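Local coordinates for minor structural protein 4 (Lactococcus phage Tuc2009, PDB 5E7T) that probably serves as the upper baseplate protein, a structural component of the phage's tail-tip machinery used to attach to its host, at residues K19-A31 with L80-V92. Sequence-based numbering, arbitrary orientation.
Sequences KVTYYKNSIGTEA and LLLINGTEIMRFV
Tyr23 and Ile88 pair across two neighbouring antiparallel strands, 19-24 and 87-92, in the immunoglobulin-like domain of this baseplate protein. Strand 87-92 is also one arm of a beta hairpin. Its other arm is 80-84, and a type II' turn from Asn84 to Glu87 joins them. On one face of the sheet the Tyr23 ring lies alongside Ile88, with Ile88 CG2 3.5 Å from Tyr23 CZ. Chi1 of 51° sets Tyr23 CG between its own backbone N and carbonyl carbon, and the ring turns over the Ile88 side chain. The aliphatic start of Arg90 meets this ring too, and also Thr21 OG1. Arg90 NE forms a salt bridge with Glu79. Tyr23 OH and Thr21 OG1 bond to the chain of another protein, which places this face at a subunit interface.

On the other face, Val20 CG1 makes a CH-pi contact over the Phe91 ring, 4.2 Å from its centroid. Phe91 in turn packs on Val6 and Ile8 of strand 4-10. Further along, Tyr22 OH donates to Glu87 OE2 at 2.7 Å. It meets the carboxylate on its anti side, and the ring and carboxylate planes stand 77° apart.

Beyond the strand, Asn25 N bonds to Thr86 O at 2.9 Å. Thr86 OG1 donates to Asn25 OD1, also at 2.9 Å, from above the plane of the Asn25 side-chain amide. Asn25 ND2 is hydrogen-bonded to Glu43. A water ties the loop to the hairpin turn. It lies within hydrogen-bonding distance of Tyr23 O, Thr29 OG1, Thr86 O and Ser26 OG, 2.7 Å from Ser26 OG.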
ATOM      1  N   LYS A  19     -23.920 -11.111  12.348  1.00 53.37           N
ATOM      2  CA  LYS A  19     -23.795 -10.710  13.743  1.00 52.32           C
ATOM      3  C   LYS A  19     -25.110 -10.073  14.195  1.00 57.67           C
ATOM      4  O   LYS A  19     -25.606  -9.133  13.556  1.00 57.84           O
ATOM      5  CB  LYS A  19     -22.582  -9.820  13.982  1.00 52.45           C
ATOM      6  CG  LYS A  19     -21.347 -10.633  14.308  1.00 66.48           C
ATOM      7  CD  LYS A  19     -20.126  -9.990  13.692  1.00 87.42           C
ATOM      8  CE  LYS A  19     -18.914 -10.880  13.740  1.00108.74           C
ATOM      9  NZ  LYS A  19     -17.883 -10.428  12.761  1.00125.52           N
ATOM     10  N   VAL A  20     -25.704 -10.643  15.258  1.00 54.38           N
ATOM     11  CA  VAL A  20     -26.972 -10.188  15.804  1.00 55.01           C
ATOM     12  C   VAL A  20     -26.812  -9.380  17.104  1.00 61.74           C
ATOM     13  O   VAL A  20     -26.094  -9.796  18.040  1.00 62.91           O
ATOM     14  CB  VAL A  20     -27.989 -11.346  15.974  1.00 59.06           C
ATOM     15  CG1 VAL A  20     -29.392 -10.818  16.254  1.00 58.69           C
ATOM     16  CG2 VAL A  20     -28.003 -12.255  14.746  1.00 58.94           C
ATOM     17  N   THR A  21     -27.495  -8.219  17.134  1.00 56.38           N
ATOM     18  CA  THR A  21     -27.637  -7.337  18.285  1.00 55.93           C
ATOM     19  C   THR A  21     -29.123  -7.015  18.487  1.00 60.11           C
ATOM     20  O   THR A  21     -29.934  -7.102  17.550  1.00 60.10           O
ATOM     21  CB  THR A  21     -26.808  -6.034  18.202  1.00 58.92           C
ATOM     22  OG1 THR A  21     -27.137  -5.303  17.022  1.00 52.99           O
ATOM     23  CG2 THR A  21     -25.325  -6.258  18.334  1.00 58.01           C
ATOM     24  N   TYR A  22     -29.458  -6.637  19.717  1.00 55.33           N
ATOM     25  CA  TYR A  22     -30.784  -6.246  20.147  1.00 55.19           C
ATOM     26  C   TYR A  22     -30.655  -4.942  20.959  1.00 59.99           C
ATOM     27  O   TYR A  22     -29.752  -4.801  21.787  1.00 60.77           O
ATOM     28  CB  TYR A  22     -31.427  -7.371  20.997  1.00 56.20           C
ATOM     29  CG  TYR A  22     -32.718  -6.941  21.676  1.00 56.75           C
ATOM     30  CD1 TYR A  22     -32.701  -6.312  22.919  1.00 59.37           C
ATOM     31  CD2 TYR A  22     -33.954  -7.169  21.077  1.00 56.33           C
ATOM     32  CE1 TYR A  22     -33.880  -5.896  23.538  1.00 60.49           C
ATOM     33  CE2 TYR A  22     -35.140  -6.775  21.695  1.00 57.45           C
ATOM     34  CZ  TYR A  22     -35.098  -6.122  22.916  1.00 64.57           C
ATOM     35  OH  TYR A  22     -36.255  -5.706  23.525  1.00 63.57           O
ATOM     36  N   TYR A  23     -31.588  -4.016  20.754  1.00 55.00           N
ATOM     37  CA  TYR A  23     -31.620  -2.736  21.457  1.00 53.90           C
ATOM     38  C   TYR A  23     -32.980  -2.054  21.354  1.00 59.15           C
ATOM     39  O   TYR A  23     -33.689  -2.202  20.347  1.00 59.19           O
ATOM     40  CB  TYR A  23     -30.492  -1.801  21.002  1.00 53.33           C
ATOM     41  CG  TYR A  23     -30.399  -1.615  19.506  1.00 52.48           C
ATOM     42  CD1 TYR A  23     -29.596  -2.443  18.730  1.00 51.97           C
ATOM     43  CD2 TYR A  23     -31.096  -0.596  18.868  1.00 53.88           C
ATOM     44  CE1 TYR A  23     -29.526  -2.290  17.350  1.00 50.59           C
ATOM     45  CE2 TYR A  23     -31.031  -0.434  17.485  1.00 54.47           C
ATOM     46  CZ  TYR A  23     -30.223  -1.267  16.733  1.00 57.65           C
ATOM     47  OH  TYR A  23     -30.133  -1.081  15.376  1.00 57.96           O
ATOM     48  N   LYS A  24     -33.341  -1.328  22.423  1.00 55.56           N
ATOM     49  CA  LYS A  24     -34.591  -0.600  22.560  1.00 55.27           C
ATOM     50  C   LYS A  24     -34.364   0.898  22.433  1.00 61.83           C
ATOM     51  O   LYS A  24     -33.365   1.420  22.932  1.00 60.30           O
ATOM     52  CB  LYS A  24     -35.146  -0.853  23.960  1.00 56.32           C
ATOM     53  CG  LYS A  24     -36.191  -1.922  24.026  1.00 52.19           C
ATOM     54  CD  LYS A  24     -36.364  -2.476  25.421  1.00 54.36           C
ATOM     55  CE  LYS A  24     -37.086  -1.597  26.400  1.00 62.72           C
ATOM     56  NZ  LYS A  24     -37.973  -2.400  27.281  1.00 76.87           N
ATOM     57  N   ASN A  25     -35.352   1.604  21.864  1.00 61.64           N
ATOM     58  CA  ASN A  25     -35.430   3.075  21.778  1.00 62.17           C
ATOM     59  C   ASN A  25     -34.278   3.775  21.030  1.00 67.95           C
ATOM     60  O   ASN A  25     -33.974   4.941  21.324  1.00 68.93           O
ATOM     61  CB  ASN A  25     -35.626   3.716  23.164  1.00 58.82           C
ATOM     62  CG  ASN A  25     -36.959   3.403  23.772  1.00 66.00           C
ATOM     63  OD1 ASN A  25     -38.011   3.763  23.242  1.00 62.85           O
ATOM     64  ND2 ASN A  25     -36.939   2.749  24.910  1.00 53.47           N
ATOM     65  N   SER A  26     -33.742   3.120  19.980  1.00 63.70           N
ATOM     66  CA  SER A  26     -32.787   3.728  19.041  1.00 62.24           C
ATOM     67  C   SER A  26     -33.558   4.873  18.299  1.00 66.24           C
ATOM     68  O   SER A  26     -34.785   4.921  18.395  1.00 67.08           O
ATOM     69  CB  SER A  26     -32.322   2.687  18.034  1.00 64.40           C
ATOM     70  OG  SER A  26     -33.423   1.955  17.514  1.00 72.61           O
ATOM     71  N   ILE A  27     -32.863   5.793  17.599  1.00 61.34           N
ATOM     72  CA  ILE A  27     -33.510   6.944  16.945  1.00 60.38           C
ATOM     73  C   ILE A  27     -34.587   6.509  15.956  1.00 63.81           C
ATOM     74  O   ILE A  27     -34.311   5.716  15.068  1.00 63.93           O
ATOM     75  CB  ILE A  27     -32.507   7.974  16.325  1.00 62.13           C
ATOM     76  CG1 ILE A  27     -31.475   7.334  15.378  1.00 59.84           C
ATOM     77  CG2 ILE A  27     -31.819   8.779  17.436  1.00 63.84           C
ATOM     78  CD1 ILE A  27     -31.202   8.123  14.189  1.00 55.86           C
ATOM     79  N   GLY A  28     -35.813   6.978  16.167  1.00 60.80           N
ATOM     80  CA  GLY A  28     -36.929   6.675  15.273  1.00 61.85           C
ATOM     81  C   GLY A  28     -37.897   5.602  15.726  1.00 66.81           C
ATOM     82  O   GLY A  28     -38.936   5.406  15.077  1.00 69.54           O
ATOM     83  N   THR A  29     -37.573   4.916  16.852  1.00 59.52           N
ATOM     84  CA  THR A  29     -38.390   3.858  17.459  1.00 58.56           C
ATOM     85  C   THR A  29     -39.063   4.256  18.794  1.00 63.30           C
ATOM     86  O   THR A  29     -39.888   3.503  19.325  1.00 63.92           O
ATOM     87  CB  THR A  29     -37.599   2.594  17.612  1.00 61.37           C
ATOM     88  OG1 THR A  29     -36.630   2.816  18.622  1.00 65.12           O
ATOM     89  CG2 THR A  29     -36.945   2.155  16.324  1.00 56.38           C
ATOM     90  N   GLU A  30     -38.738   5.448  19.318  1.00 59.79           N
ATOM     91  CA  GLU A  30     -39.323   5.965  20.557  1.00 59.24           C
ATOM     92  C   GLU A  30     -40.828   6.110  20.363  1.00 64.51           C
ATOM     93  O   GLU A  30     -41.271   6.528  19.284  1.00 64.97           O
ATOM     94  CB  GLU A  30     -38.695   7.304  20.963  1.00 59.39           C
ATOM     95  CG  GLU A  30     -37.181   7.318  20.972  1.00 61.77           C
ATOM     96  CD  GLU A  30     -36.545   7.929  19.738  1.00 78.71           C
ATOM     97  OE1 GLU A  30     -37.055   7.706  18.613  1.00 70.75           O
ATOM     98  OE2 GLU A  30     -35.521   8.629  19.904  1.00 72.58           O
ATOM     99  N   ALA A  31     -41.603   5.714  21.395  1.00 61.37           N
ATOM    100  CA  ALA A  31     -43.063   5.694  21.365  1.00 61.71           C
ATOM    101  C   ALA A  31     -43.701   7.062  21.165  1.00 67.97           C
ATOM    102  O   ALA A  31     -44.583   7.180  20.318  1.00 68.34           O
ATOM    103  CB  ALA A  31     -43.619   5.007  22.598  1.00 62.76           C
ATOM    104  N   LEU A  80     -29.997  -5.946   8.173  1.00 59.25           N
ATOM    105  CA  LEU A  80     -31.440  -6.159   8.175  1.00 59.55           C
ATOM    106  C   LEU A  80     -31.886  -5.763   9.564  1.00 64.55           C
ATOM    107  O   LEU A  80     -31.137  -5.976  10.528  1.00 64.88           O
ATOM    108  CB  LEU A  80     -31.804  -7.623   7.906  1.00 59.88           C
ATOM    109  CG  LEU A  80     -33.281  -7.945   7.697  1.00 65.61           C
ATOM    110  CD1 LEU A  80     -33.693  -7.705   6.255  1.00 66.53           C
ATOM    111  CD2 LEU A  80     -33.576  -9.376   8.083  1.00 68.23           C
ATOM    112  N   LEU A  81     -33.083  -5.160   9.669  1.00 60.79           N
ATOM    113  CA  LEU A  81     -33.652  -4.716  10.934  1.00 59.92           C
ATOM    114  C   LEU A  81     -35.017  -5.331  11.133  1.00 63.58           C
ATOM    115  O   LEU A  81     -35.856  -5.275  10.235  1.00 63.17           O
ATOM    116  CB  LEU A  81     -33.778  -3.180  10.979  1.00 59.55           C
ATOM    117  CG  LEU A  81     -32.515  -2.337  10.867  1.00 62.15           C
ATOM    118  CD1 LEU A  81     -32.861  -0.871  10.927  1.00 63.31           C
ATOM    119  CD2 LEU A  81     -31.574  -2.614  11.967  1.00 61.71           C
ATOM    120  N   LEU A  82     -35.248  -5.909  12.306  1.00 60.60           N
ATOM    121  CA  LEU A  82     -36.560  -6.463  12.631  1.00 61.94           C
ATOM    122  C   LEU A  82     -37.111  -5.493  13.688  1.00 64.50           C
ATOM    123  O   LEU A  82     -36.644  -5.502  14.822  1.00 64.05           O
ATOM    124  CB  LEU A  82     -36.435  -7.945  13.104  1.00 62.50           C
ATOM    125  CG  LEU A  82     -37.675  -8.724  13.608  1.00 69.04           C
ATOM    126  CD1 LEU A  82     -38.886  -8.600  12.673  1.00 70.79           C
ATOM    127  CD2 LEU A  82     -37.353 -10.179  13.756  1.00 70.76           C
ATOM    128  N   ILE A  83     -37.976  -4.545  13.258  1.00 59.71           N
ATOM    129  CA  ILE A  83     -38.503  -3.482  14.115  1.00 59.08           C
ATOM    130  C   ILE A  83     -39.865  -3.828  14.647  1.00 65.26           C
ATOM    131  O   ILE A  83     -40.790  -3.965  13.849  1.00 68.35           O
ATOM    132  CB  ILE A  83     -38.527  -2.089  13.408  1.00 61.31           C
ATOM    133  CG1 ILE A  83     -37.298  -1.872  12.484  1.00 60.16           C
ATOM    134  CG2 ILE A  83     -38.658  -0.974  14.446  1.00 61.94           C
ATOM    135  CD1 ILE A  83     -37.240  -0.528  11.752  1.00 58.51           C
ATOM    136  N   ASN A  84     -40.008  -3.931  15.987  1.00 60.02           N
ATOM    137  CA  ASN A  84     -41.278  -4.190  16.670  1.00 60.97           C
ATOM    138  C   ASN A  84     -41.477  -3.094  17.703  1.00 66.36           C
ATOM    139  O   ASN A  84     -40.960  -3.167  18.821  1.00 66.89           O
ATOM    140  CB  ASN A  84     -41.314  -5.586  17.304  1.00 63.32           C
ATOM    141  CG  ASN A  84     -42.527  -5.867  18.168  1.00 92.81           C
ATOM    142  OD1 ASN A  84     -43.670  -5.495  17.856  1.00 86.77           O
ATOM    143  ND2 ASN A  84     -42.289  -6.528  19.287  1.00 88.78           N
ATOM    144  N   GLY A  85     -42.165  -2.042  17.285  1.00 63.00           N
ATOM    145  CA  GLY A  85     -42.387  -0.873  18.115  1.00 62.63           C
ATOM    146  C   GLY A  85     -41.091  -0.154  18.418  1.00 66.76           C
ATOM    147  O   GLY A  85     -40.471   0.464  17.533  1.00 66.51           O
ATOM    148  N   THR A  86     -40.652  -0.337  19.670  1.00 62.34           N
ATOM    149  CA  THR A  86     -39.499   0.232  20.374  1.00 59.89           C
ATOM    150  C   THR A  86     -38.249  -0.661  20.255  1.00 64.45           C
ATOM    151  O   THR A  86     -37.126  -0.180  20.447  1.00 64.17           O
ATOM    152  CB  THR A  86     -39.976   0.362  21.837  1.00 60.67           C
ATOM    153  OG1 THR A  86     -39.852   1.699  22.289  1.00 68.29           O
ATOM    154  CG2 THR A  86     -39.325  -0.611  22.798  1.00 48.45           C
ATOM    155  N   GLU A  87     -38.468  -1.980  19.993  1.00 60.00           N
ATOM    156  CA  GLU A  87     -37.459  -3.031  19.934  1.00 57.23           C
ATOM    157  C   GLU A  87     -36.925  -3.213  18.564  1.00 61.50           C
ATOM    158  O   GLU A  87     -37.693  -3.266  17.611  1.00 61.41           O
ATOM    159  CB  GLU A  87     -38.065  -4.371  20.345  1.00 58.62           C
ATOM    160  CG  GLU A  87     -38.482  -4.492  21.786  1.00 64.16           C
ATOM    161  CD  GLU A  87     -39.173  -5.813  22.030  1.00 93.92           C
ATOM    162  OE1 GLU A  87     -40.393  -5.895  21.763  1.00 96.21           O
ATOM    163  OE2 GLU A  87     -38.480  -6.790  22.396  1.00 93.52           O
ATOM    164  N   ILE A  88     -35.610  -3.399  18.467  1.00 59.21           N
ATOM    165  CA  ILE A  88     -34.925  -3.690  17.221  1.00 58.53           C
ATOM    166  C   ILE A  88     -33.972  -4.839  17.392  1.00 63.96           C
ATOM    167  O   ILE A  88     -33.229  -4.905  18.368  1.00 63.04           O
ATOM    168  CB  ILE A  88     -34.259  -2.455  16.557  1.00 60.26           C
ATOM    169  CG1 ILE A  88     -35.296  -1.730  15.732  1.00 60.64           C
ATOM    170  CG2 ILE A  88     -33.095  -2.864  15.640  1.00 60.12           C
ATOM    171  CD1 ILE A  88     -34.846  -0.627  15.132  1.00 67.99           C
ATOM    172  N   MET A  89     -34.009  -5.744  16.427  1.00 62.68           N
ATOM    173  CA  MET A  89     -33.088  -6.848  16.322  1.00 62.95           C
ATOM    174  C   MET A  89     -32.383  -6.579  15.015  1.00 65.39           C
ATOM    175  O   MET A  89     -33.032  -6.447  13.967  1.00 65.73           O
ATOM    176  CB  MET A  89     -33.812  -8.168  16.323  1.00 66.56           C
ATOM    177  CG  MET A  89     -32.972  -9.247  16.845  1.00 71.63           C
ATOM    178  SD  MET A  89     -33.982 -10.682  17.156  1.00 79.01           S
ATOM    179  CE  MET A  89     -34.793 -10.176  18.732  1.00 76.84           C
ATOM    180  N   ARG A  90     -31.069  -6.361  15.111  1.00 59.16           N
ATOM    181  CA  ARG A  90     -30.214  -5.969  14.009  1.00 57.45           C
ATOM    182  C   ARG A  90     -29.336  -7.152  13.582  1.00 63.10           C
ATOM    183  O   ARG A  90     -28.728  -7.797  14.438  1.00 64.44           O
ATOM    184  CB  ARG A  90     -29.363  -4.782  14.477  1.00 53.84           C
ATOM    185  CG  ARG A  90     -28.631  -4.087  13.366  1.00 58.65           C
ATOM    186  CD  ARG A  90     -27.401  -3.368  13.861  1.00 62.88           C
ATOM    187  NE  ARG A  90     -26.744  -2.716  12.738  1.00 66.48           N
ATOM    188  CZ  ARG A  90     -25.511  -2.231  12.747  1.00 71.67           C
ATOM    189  NH1 ARG A  90     -24.759  -2.343  13.823  1.00 44.62           N
ATOM    190  NH2 ARG A  90     -25.008  -1.665  11.657  1.00 70.16           N
ATOM    191  N   PHE A  91     -29.273  -7.432  12.260  1.00 58.05           N
ATOM    192  CA  PHE A  91     -28.499  -8.526  11.659  1.00 55.85           C
ATOM    193  C   PHE A  91     -27.489  -7.924  10.701  1.00 58.26           C
ATOM    194  O   PHE A  91     -27.882  -7.310   9.725  1.00 57.72           O
ATOM    195  CB  PHE A  91     -29.441  -9.490  10.910  1.00 57.11           C
ATOM    196  CG  PHE A  91     -30.495 -10.141  11.783  1.00 58.81           C
ATOM    197  CD1 PHE A  91     -31.626  -9.434  12.188  1.00 60.74           C
ATOM    198  CD2 PHE A  91     -30.361 -11.464  12.193  1.00 60.55           C
ATOM    199  CE1 PHE A  91     -32.586 -10.028  13.010  1.00 61.81           C
ATOM    200  CE2 PHE A  91     -31.325 -12.057  13.018  1.00 63.36           C
ATOM    201  CZ  PHE A  91     -32.431 -11.335  13.414  1.00 61.42           C
ATOM    202  N   VAL A  92     -26.199  -8.035  10.997  1.00 54.37           N
ATOM    203  CA  VAL A  92     -25.194  -7.449  10.117  1.00 53.80           C
ATOM    204  C   VAL A  92     -24.477  -8.549   9.367  1.00 61.74           C
ATOM    205  O   VAL A  92     -23.772  -9.365   9.988  1.00 61.06           O
ATOM    206  CB  VAL A  92     -24.177  -6.510  10.834  1.00 55.77           C
ATOM    207  CG1 VAL A  92     -23.276  -5.802   9.830  1.00 54.56           C
ATOM    208  CG2 VAL A  92     -24.876  -5.496  11.723  1.00 55.43           C
TER
HETATM  209  O   HOH W   1     -34.883   0.315  19.102  1.00 58.14           O